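Local coordinates for protein dehydroascorbate reductase (Chlamydomonas reinhardtii, PDB 5XFT) that probably reduces L-dehydroascorbate to L-ascorbate, oxidising two glutathione molecules to glutathione disulfide, as a member of the DHAR family of the glutathione S-transferase superfamily, at residues Ala101-Asn106 against Cys156-Lys161; Ala109-Pro114 against His171-Glu176. One frame throughout, in Å; residues are numbered along the deposited sequence.

Contact 1 (Ala101-Asn106 against Cys156-Lys161)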
ATOM      1  N   ALA A 101       9.098   8.237   3.722  1.00 26.02           N
ATOM      2  CA  ALA A 101       9.933   7.121   4.141  1.00 31.85           C
ATOM      3  C   ALA A 101       9.631   6.662   5.561  1.00 28.30           C
ATOM      4  O   ALA A 101       9.927   5.513   5.897  1.00 34.00           O
ATOM      5  CB  ALA A 101      11.414   7.491   4.020  1.00 27.98           C
ATOM      6  N   LYS A 102       9.062   7.525   6.404  1.00 26.45           N
ATOM      7  CA  LYS A 102       8.744   7.154   7.778  1.00 23.53           C
ATOM      8  C   LYS A 102       7.275   7.380   8.109  1.00 28.93           C
ATOM      9  O   LYS A 102       6.908   7.412   9.288  1.00 32.12           O
ATOM     10  CB  LYS A 102       9.623   7.918   8.766  1.00 30.87           C
ATOM     11  CG  LYS A 102      11.070   8.097   8.348  1.00 39.76           C
ATOM     12  CD  LYS A 102      11.800   8.908   9.402  1.00 53.69           C
ATOM     13  CE  LYS A 102      13.112   9.473   8.894  1.00 59.30           C
ATOM     14  NZ  LYS A 102      13.670  10.450   9.874  1.00 62.75           N
ATOM     15  N   LEU A 103       6.428   7.553   7.093  1.00 31.45           N
ATOM     16  CA  LEU A 103       4.992   7.655   7.326  1.00 33.39           C
ATOM     17  C   LEU A 103       4.481   6.438   8.092  1.00 36.24           C
ATOM     18  O   LEU A 103       3.955   6.554   9.210  1.00 31.88           O
ATOM     19  CB  LEU A 103       4.278   7.800   5.983  1.00 27.47           C
ATOM     20  CG  LEU A 103       2.761   7.663   5.928  1.00 28.01           C
ATOM     21  CD1 LEU A 103       2.116   8.769   6.735  1.00 37.79           C
ATOM     22  CD2 LEU A 103       2.280   7.701   4.484  1.00 25.19           C
ATOM     23  N   PHE A 104       4.668   5.254   7.514  1.00 34.39           N
ATOM     24  CA  PHE A 104       4.168   4.027   8.128  1.00 35.15           C
ATOM     25  C   PHE A 104       4.834   3.716   9.466  1.00 32.43           C
ATOM     26  O   PHE A 104       4.114   3.372  10.416  1.00 31.40           O
ATOM     27  CB  PHE A 104       4.311   2.869   7.133  1.00 32.18           C
ATOM     28  CG  PHE A 104       3.824   1.550   7.657  1.00 35.17           C
ATOM     29  CD1 PHE A 104       4.711   0.635   8.200  1.00 41.41           C
ATOM     30  CD2 PHE A 104       2.481   1.219   7.600  1.00 35.54           C
ATOM     31  CE1 PHE A 104       4.266  -0.582   8.681  1.00 39.49           C
ATOM     32  CE2 PHE A 104       2.030   0.005   8.078  1.00 34.32           C
ATOM     33  CZ  PHE A 104       2.925  -0.895   8.618  1.00 37.39           C
ATOM     34  N   PRO A 105       6.165   3.797   9.615  1.00 24.49           N
ATOM     35  CA  PRO A 105       6.748   3.521  10.940  1.00 13.58           C
ATOM     36  C   PRO A 105       6.279   4.464  12.035  1.00 25.44           C
ATOM     37  O   PRO A 105       6.044   4.013  13.163  1.00 33.00           O
ATOM     38  CB  PRO A 105       8.256   3.654  10.689  1.00 16.88           C
ATOM     39  CG  PRO A 105       8.422   3.329   9.250  1.00 25.48           C
ATOM     40  CD  PRO A 105       7.208   3.904   8.579  1.00 33.11           C
ATOM     41  N   ASN A 106       6.164   5.764  11.751  1.00 33.52           N
ATOM     42  CA  ASN A 106       5.702   6.708  12.766  1.00 29.55           C
ATOM     43  C   ASN A 106       4.253   6.433  13.129  1.00 24.69           C
ATOM     44  O   ASN A 106       3.882   6.438  14.306  1.00 32.42           O
ATOM     45  CB  ASN A 106       5.847   8.149  12.264  1.00 34.49           C
ATOM     46  CG  ASN A 106       7.293   8.570  12.085  1.00 27.96           C
ATOM     47  OD1 ASN A 106       8.186   8.088  12.780  1.00 32.78           O
ATOM     48  ND2 ASN A 106       7.530   9.471  11.143  1.00 17.25           N
ATOM     49  N   CYS A 156       1.801   3.856  -5.536  1.00 30.30           N
ATOM     50  CA  CYS A 156       1.585   2.462  -5.174  1.00 27.74           C
ATOM     51  C   CYS A 156       2.181   2.139  -3.813  1.00 26.78           C
ATOM     52  O   CYS A 156       1.620   1.321  -3.075  1.00 24.63           O
ATOM     53  CB  CYS A 156       2.173   1.543  -6.245  1.00 25.40           C
ATOM     54  SG  CYS A 156       1.332   1.660  -7.855  1.00 26.28           S
ATOM     55  N   SER A 157       3.305   2.766  -3.460  1.00 19.89           N
ATOM     56  CA  SER A 157       3.905   2.486  -2.158  1.00 15.85           C
ATOM     57  C   SER A 157       3.245   3.278  -1.029  1.00 18.88           C
ATOM     58  O   SER A 157       3.047   2.748   0.071  1.00 16.37           O
ATOM     59  CB  SER A 157       5.401   2.784  -2.195  1.00 15.06           C
ATOM     60  OG  SER A 157       5.966   2.620  -0.906  1.00 23.29           O
ATOM     61  N   LEU A 158       2.905   4.541  -1.273  1.00 21.97           N
ATOM     62  CA  LEU A 158       2.520   5.445  -0.198  1.00 17.70           C
ATOM     63  C   LEU A 158       1.022   5.532   0.010  1.00 14.18           C
ATOM     64  O   LEU A 158       0.576   5.753   1.141  1.00 23.07           O
ATOM     65  CB  LEU A 158       3.054   6.856  -0.466  1.00 21.08           C
ATOM     66  CG  LEU A 158       4.536   7.117  -0.217  1.00 27.79           C
ATOM     67  CD1 LEU A 158       4.817   8.600  -0.361  1.00 30.98           C
ATOM     68  CD2 LEU A 158       4.951   6.620   1.163  1.00 27.42           C
ATOM     69  N   ALA A 159       0.232   5.392  -1.049  1.00 11.64           N
ATOM     70  CA  ALA A 159      -1.216   5.489  -0.889  1.00 14.20           C
ATOM     71  C   ALA A 159      -1.786   4.433   0.059  1.00 19.47           C
ATOM     72  O   ALA A 159      -2.645   4.791   0.883  1.00 19.08           O
ATOM     73  CB  ALA A 159      -1.888   5.431  -2.265  1.00 14.29           C
ATOM     74  N   PRO A 160      -1.377   3.157   0.021  1.00 23.96           N
ATOM     75  CA  PRO A 160      -1.875   2.225   1.047  1.00 24.11           C
ATOM     76  C   PRO A 160      -1.466   2.610   2.459  1.00 25.49           C
ATOM     77  O   PRO A 160      -2.290   2.526   3.381  1.00 33.86           O
ATOM     78  CB  PRO A 160      -1.263   0.883   0.621  1.00 30.15           C
ATOM     79  CG  PRO A 160      -1.045   1.026  -0.845  1.00 28.27           C
ATOM     80  CD  PRO A 160      -0.614   2.448  -1.024  1.00 21.84           C
ATOM     81  N   LYS A 161      -0.213   3.034   2.658  1.00 20.22           N
ATOM     82  CA  LYS A 161       0.218   3.454   3.990  1.00 20.27           C
ATOM     83  C   LYS A 161      -0.599   4.642   4.489  1.00 26.08           C
ATOM     84  O   LYS A 161      -0.999   4.681   5.657  1.00 31.14           O
ATOM     85  CB  LYS A 161       1.706   3.788   3.982  1.00 13.48           C
ATOM     86  CG  LYS A 161       2.569   2.674   3.436  1.00 22.62           C
ATOM     87  CD  LYS A 161       4.047   3.000   3.536  1.00 27.86           C
ATOM     88  CE  LYS A 161       4.882   1.944   2.825  1.00 32.62           C
ATOM     89  NZ  LYS A 161       6.348   2.190   2.965  1.00 38.89           N
TER
HETATM   90  O   HOH W   1       6.450   4.738   5.116  1.00 18.18           O

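Contact 2 (Ala109-Pro114 against His171-Glu176)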
ATOM      1  N   ALA A 109       4.211   3.394  15.264  1.00 24.62           N
ATOM      2  CA  ALA A 109       4.695   3.682  16.609  1.00 20.33           C
ATOM      3  C   ALA A 109       3.663   4.461  17.409  1.00 24.48           C
ATOM      4  O   ALA A 109       3.637   4.381  18.642  1.00 30.35           O
ATOM      5  CB  ALA A 109       6.014   4.454  16.542  1.00 18.35           C
ATOM      6  N   ILE A 110       2.815   5.225  16.722  1.00 20.02           N
ATOM      7  CA  ILE A 110       1.710   5.900  17.385  1.00 25.31           C
ATOM      8  C   ILE A 110       0.661   4.886  17.821  1.00 30.42           C
ATOM      9  O   ILE A 110       0.173   4.925  18.957  1.00 33.83           O
ATOM     10  CB  ILE A 110       1.111   6.972  16.459  1.00 29.71           C
ATOM     11  CG1 ILE A 110       2.097   8.128  16.273  1.00 19.15           C
ATOM     12  CG2 ILE A 110      -0.243   7.456  16.990  1.00 29.39           C
ATOM     13  CD1 ILE A 110       1.705   9.069  15.180  1.00 21.41           C
ATOM     14  N   LEU A 111       0.308   3.950  16.933  1.00 24.90           N
ATOM     15  CA  LEU A 111      -0.768   3.023  17.279  1.00 25.37           C
ATOM     16  C   LEU A 111      -0.360   2.060  18.388  1.00 34.02           C
ATOM     17  O   LEU A 111      -1.147   1.803  19.306  1.00 38.66           O
ATOM     18  CB  LEU A 111      -1.231   2.243  16.051  1.00 27.24           C
ATOM     19  CG  LEU A 111      -2.270   2.919  15.149  1.00 37.93           C
ATOM     20  CD1 LEU A 111      -2.832   1.918  14.141  1.00 39.73           C
ATOM     21  CD2 LEU A 111      -3.389   3.557  15.963  1.00 37.12           C
ATOM     22  N   ILE A 112       0.852   1.510  18.326  1.00 44.03           N
ATOM     23  CA  ILE A 112       1.192   0.361  19.161  1.00 46.39           C
ATOM     24  C   ILE A 112       2.516   0.552  19.891  1.00 47.60           C
ATOM     25  O   ILE A 112       3.157  -0.426  20.293  1.00 55.44           O
ATOM     26  CB  ILE A 112       1.222  -0.931  18.319  1.00 43.87           C
ATOM     27  CG1 ILE A 112       2.321  -0.872  17.263  1.00 40.90           C
ATOM     28  CG2 ILE A 112      -0.109  -1.168  17.631  1.00 44.07           C
ATOM     29  CD1 ILE A 112       2.353  -2.099  16.370  1.00 36.87           C
ATOM     30  N   GLY A 113       2.924   1.800  20.096  1.00 38.79           N
ATOM     31  CA  GLY A 113       4.186   2.078  20.741  1.00 37.69           C
ATOM     32  C   GLY A 113       4.050   2.479  22.196  1.00 43.65           C
ATOM     33  O   GLY A 113       2.945   2.609  22.733  1.00 50.21           O
ATOM     34  N   PRO A 114       5.186   2.666  22.868  1.00 43.67           N
ATOM     35  CA  PRO A 114       5.158   3.169  24.246  1.00 43.19           C
ATOM     36  C   PRO A 114       4.644   4.599  24.308  1.00 50.76           C
ATOM     37  O   PRO A 114       4.878   5.407  23.408  1.00 55.80           O
ATOM     38  CB  PRO A 114       6.626   3.089  24.684  1.00 47.89           C
ATOM     39  CG  PRO A 114       7.255   2.094  23.759  1.00 50.52           C
ATOM     40  CD  PRO A 114       6.535   2.247  22.454  1.00 50.64           C
ATOM     41  N   HIS A 171      -9.842   5.875  13.854  1.00 45.91           N
ATOM     42  CA  HIS A 171     -10.662   4.933  14.610  1.00 39.55           C
ATOM     43  C   HIS A 171     -10.138   4.715  16.028  1.00 35.25           C
ATOM     44  O   HIS A 171     -10.917   4.691  16.989  1.00 32.82           O
ATOM     45  CB  HIS A 171     -10.749   3.602  13.874  1.00 31.56           C
ATOM     46  CG  HIS A 171     -11.483   2.545  14.635  1.00 29.20           C
ATOM     47  ND1 HIS A 171     -10.852   1.671  15.492  1.00 32.94           N
ATOM     48  CD2 HIS A 171     -12.799   2.231  14.676  1.00 26.19           C
ATOM     49  CE1 HIS A 171     -11.746   0.858  16.025  1.00 28.21           C
ATOM     50  NE2 HIS A 171     -12.934   1.175  15.544  1.00 26.62           N
ATOM     51  N   PHE A 172      -8.828   4.544  16.179  1.00 28.30           N
ATOM     52  CA  PHE A 172      -8.246   4.188  17.465  1.00 25.51           C
ATOM     53  C   PHE A 172      -7.847   5.387  18.313  1.00 30.07           C
ATOM     54  O   PHE A 172      -7.701   5.242  19.534  1.00 30.92           O
ATOM     55  CB  PHE A 172      -7.013   3.307  17.255  1.00 30.47           C
ATOM     56  CG  PHE A 172      -7.328   1.933  16.732  1.00 33.61           C
ATOM     57  CD1 PHE A 172      -7.912   0.984  17.551  1.00 30.80           C
ATOM     58  CD2 PHE A 172      -7.030   1.590  15.426  1.00 29.42           C
ATOM     59  CE1 PHE A 172      -8.197  -0.280  17.076  1.00 33.97           C
ATOM     60  CE2 PHE A 172      -7.314   0.328  14.948  1.00 31.02           C
ATOM     61  CZ  PHE A 172      -7.897  -0.608  15.774  1.00 33.99           C
ATOM     62  N   LYS A 173      -7.654   6.558  17.707  1.00 27.99           N
ATOM     63  CA  LYS A 173      -7.127   7.706  18.426  1.00 28.93           C
ATOM     64  C   LYS A 173      -7.931   8.983  18.219  1.00 34.15           C
ATOM     65  O   LYS A 173      -7.608  10.002  18.834  1.00 28.91           O
ATOM     66  CB  LYS A 173      -5.668   7.966  18.021  1.00 26.34           C
ATOM     67  CG  LYS A 173      -4.689   6.873  18.426  1.00 30.15           C
ATOM     68  CD  LYS A 173      -4.353   6.944  19.907  1.00 33.79           C
ATOM     69  CE  LYS A 173      -3.009   6.289  20.211  1.00 29.61           C
ATOM     70  NZ  LYS A 173      -3.135   4.834  20.475  1.00 32.72           N
ATOM     71  N   GLY A 174      -8.952   8.968  17.367  1.00 36.62           N
ATOM     72  CA  GLY A 174      -9.681  10.182  17.068  1.00 38.86           C
ATOM     73  C   GLY A 174      -8.849  11.184  16.295  1.00 48.98           C
ATOM     74  O   GLY A 174      -9.325  12.275  15.967  1.00 58.21           O
ATOM     75  N   TRP A 175      -7.600  10.819  16.005  1.00 50.35           N
ATOM     76  CA  TRP A 175      -6.726  11.658  15.199  1.00 50.13           C
ATOM     77  C   TRP A 175      -7.351  11.907  13.833  1.00 51.79           C
ATOM     78  O   TRP A 175      -8.111  11.087  13.312  1.00 51.11           O
ATOM     79  CB  TRP A 175      -5.358  10.994  15.043  1.00 49.42           C
ATOM     80  CG  TRP A 175      -4.348  11.798  14.276  1.00 54.27           C
ATOM     81  CD1 TRP A 175      -3.417  12.654  14.791  1.00 52.94           C
ATOM     82  CD2 TRP A 175      -4.150  11.802  12.853  1.00 53.30           C
ATOM     83  NE1 TRP A 175      -2.658  13.194  13.779  1.00 49.77           N
ATOM     84  CE2 TRP A 175      -3.090  12.691  12.581  1.00 50.48           C
ATOM     85  CE3 TRP A 175      -4.771  11.145  11.782  1.00 46.04           C
ATOM     86  CZ2 TRP A 175      -2.636  12.937  11.288  1.00 50.20           C
ATOM     87  CZ3 TRP A 175      -4.320  11.392  10.501  1.00 43.40           C
ATOM     88  CH2 TRP A 175      -3.264  12.282  10.264  1.00 47.26           C
ATOM     89  N   GLU A 176      -7.040  13.060  13.254  1.00 62.11           N
ATOM     90  CA  GLU A 176      -7.611  13.412  11.967  1.00 65.09           C
ATOM     91  C   GLU A 176      -6.560  14.082  11.101  1.00 60.54           C
ATOM     92  O   GLU A 176      -5.620  14.707  11.602  1.00 61.28           O
ATOM     93  CB  GLU A 176      -8.830  14.319  12.126  1.00 68.26           C
ATOM     94  CG  GLU A 176     -10.040  13.820  11.367  1.00 75.50           C
ATOM     95  CD  GLU A 176     -11.339  14.267  11.994  1.00 86.07           C
ATOM     96  OE1 GLU A 176     -11.616  15.485  11.991  1.00 92.12           O
ATOM     97  OE2 GLU A 176     -12.084  13.399  12.493  1.00 87.80           O
TER

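Contact 1 (Ala101-Asn106 against Cys156-Lys161)
Phe104 and Lys161 meet side by side in the all-helical C-terminal domain of the glutathione S-transferase fold, where the first turn of helix 103-112 comes up against the early part of helix 153-173. The backbones draw close here, 5.7 Å between CA of Phe104 and CA of Lys161.

The apolar contacts are made by methyl and methylene groups. Lys161 lays its aliphatic chain alongside the root of Phe104, with its CD 3.6 Å from Phe104 CB; the aromatic ring itself sees that methylene only obliquely. With CG beside its backbone N (chi1 -54°) and the rest of the chain extended, Lys161 passes this CB before its ammonium group is reached. On the buried side Leu103 takes over. Its chi1 of 169° swings CG away from the backbone N, and the CD2 branch then reaches Lys161 CB at 4.0 Å and Leu158 CD2 at 4.4 Å. Leu125 and Leu129 of helix 118-138 pack on the same leucine. The second helix is kinked at Pro160, whose ring nitrogen has no hydrogen to give to the preceding turn; Pro160 also touches His25 and Leu29 of helix 22-33, in the thioredoxin-like domain.

Polar contact is sparse, and no direct hydrogen bond joins the two segments. Lys102 sits at the N-cap of helix 103-112, its O receiving Asn106 N at 3.1 Å. A water bridges the two helices: it accepts from Phe104 N at 3.0 Å, and Lys161 NZ makes a weak, longer bond to it at 3.3 Å.

Contact 2 (Ala109-Pro114 against His171-Glu176)
Leu111 reaches Phe172 with one branch: its CD2 lies 3.9 Å from Phe172 CB and 4.2 Å from ring atom CD2 of Phe172. The two side chains meet at about a right angle, and the methyl comes to the ring obliquely. Both residues hold CG opposite the carbonyl carbon and beside the backbone N; in Phe172 (chi1 -69°) the ring lies against helix 204-212, where Trp211 and Glu212 touch it. His171 sets its ND1 3.5 Å above one face of the same ring, with the imidazole edge directed at it. Trp211 also packs on Leu111, so this tail helix lies against both partners at the far end of the helical bundle that makes up the C-terminal domain of the GST fold. Gly174 departs from helical angles with a positive phi of 68°, which favours glycine; before it, Lys173 folds toward the last turn of helix 103-112. Its chain bends at chi2 and again at chi4 (-88°), bringing CE to 4.4 Å from Ile110 CG2, and NZ to 3.6 Å from Ile110 O and 3.8 Å from Leu111 O. Neither NZ approach is a hydrogen bond, although the positive charge would probably be favoured beside carbonyls in that last turn.

How the contacts relate
Contacts 1 and 2 are two ends of one helix pair: both join helix 103-112 to helix 153-173, which run in the same general sense. Their centres lie about 15 Å apart, and the helices spread between them: at contact 2 the closest CA atoms, of Leu111 and Phe172, are 7.6 Å apart, wider than at contact 1. Contact 1 is central, its centre about 7 Å from the centre of the chain, and its second segment touches helix 22-33, which opens at a CxxC pattern (Cys21, Cys24) consistent with the glutathione-reactive site of this family. Contact 2 sits peripherally, its centre about 19 Å from the centre of the chain. Helix 118-138 backs both contacts.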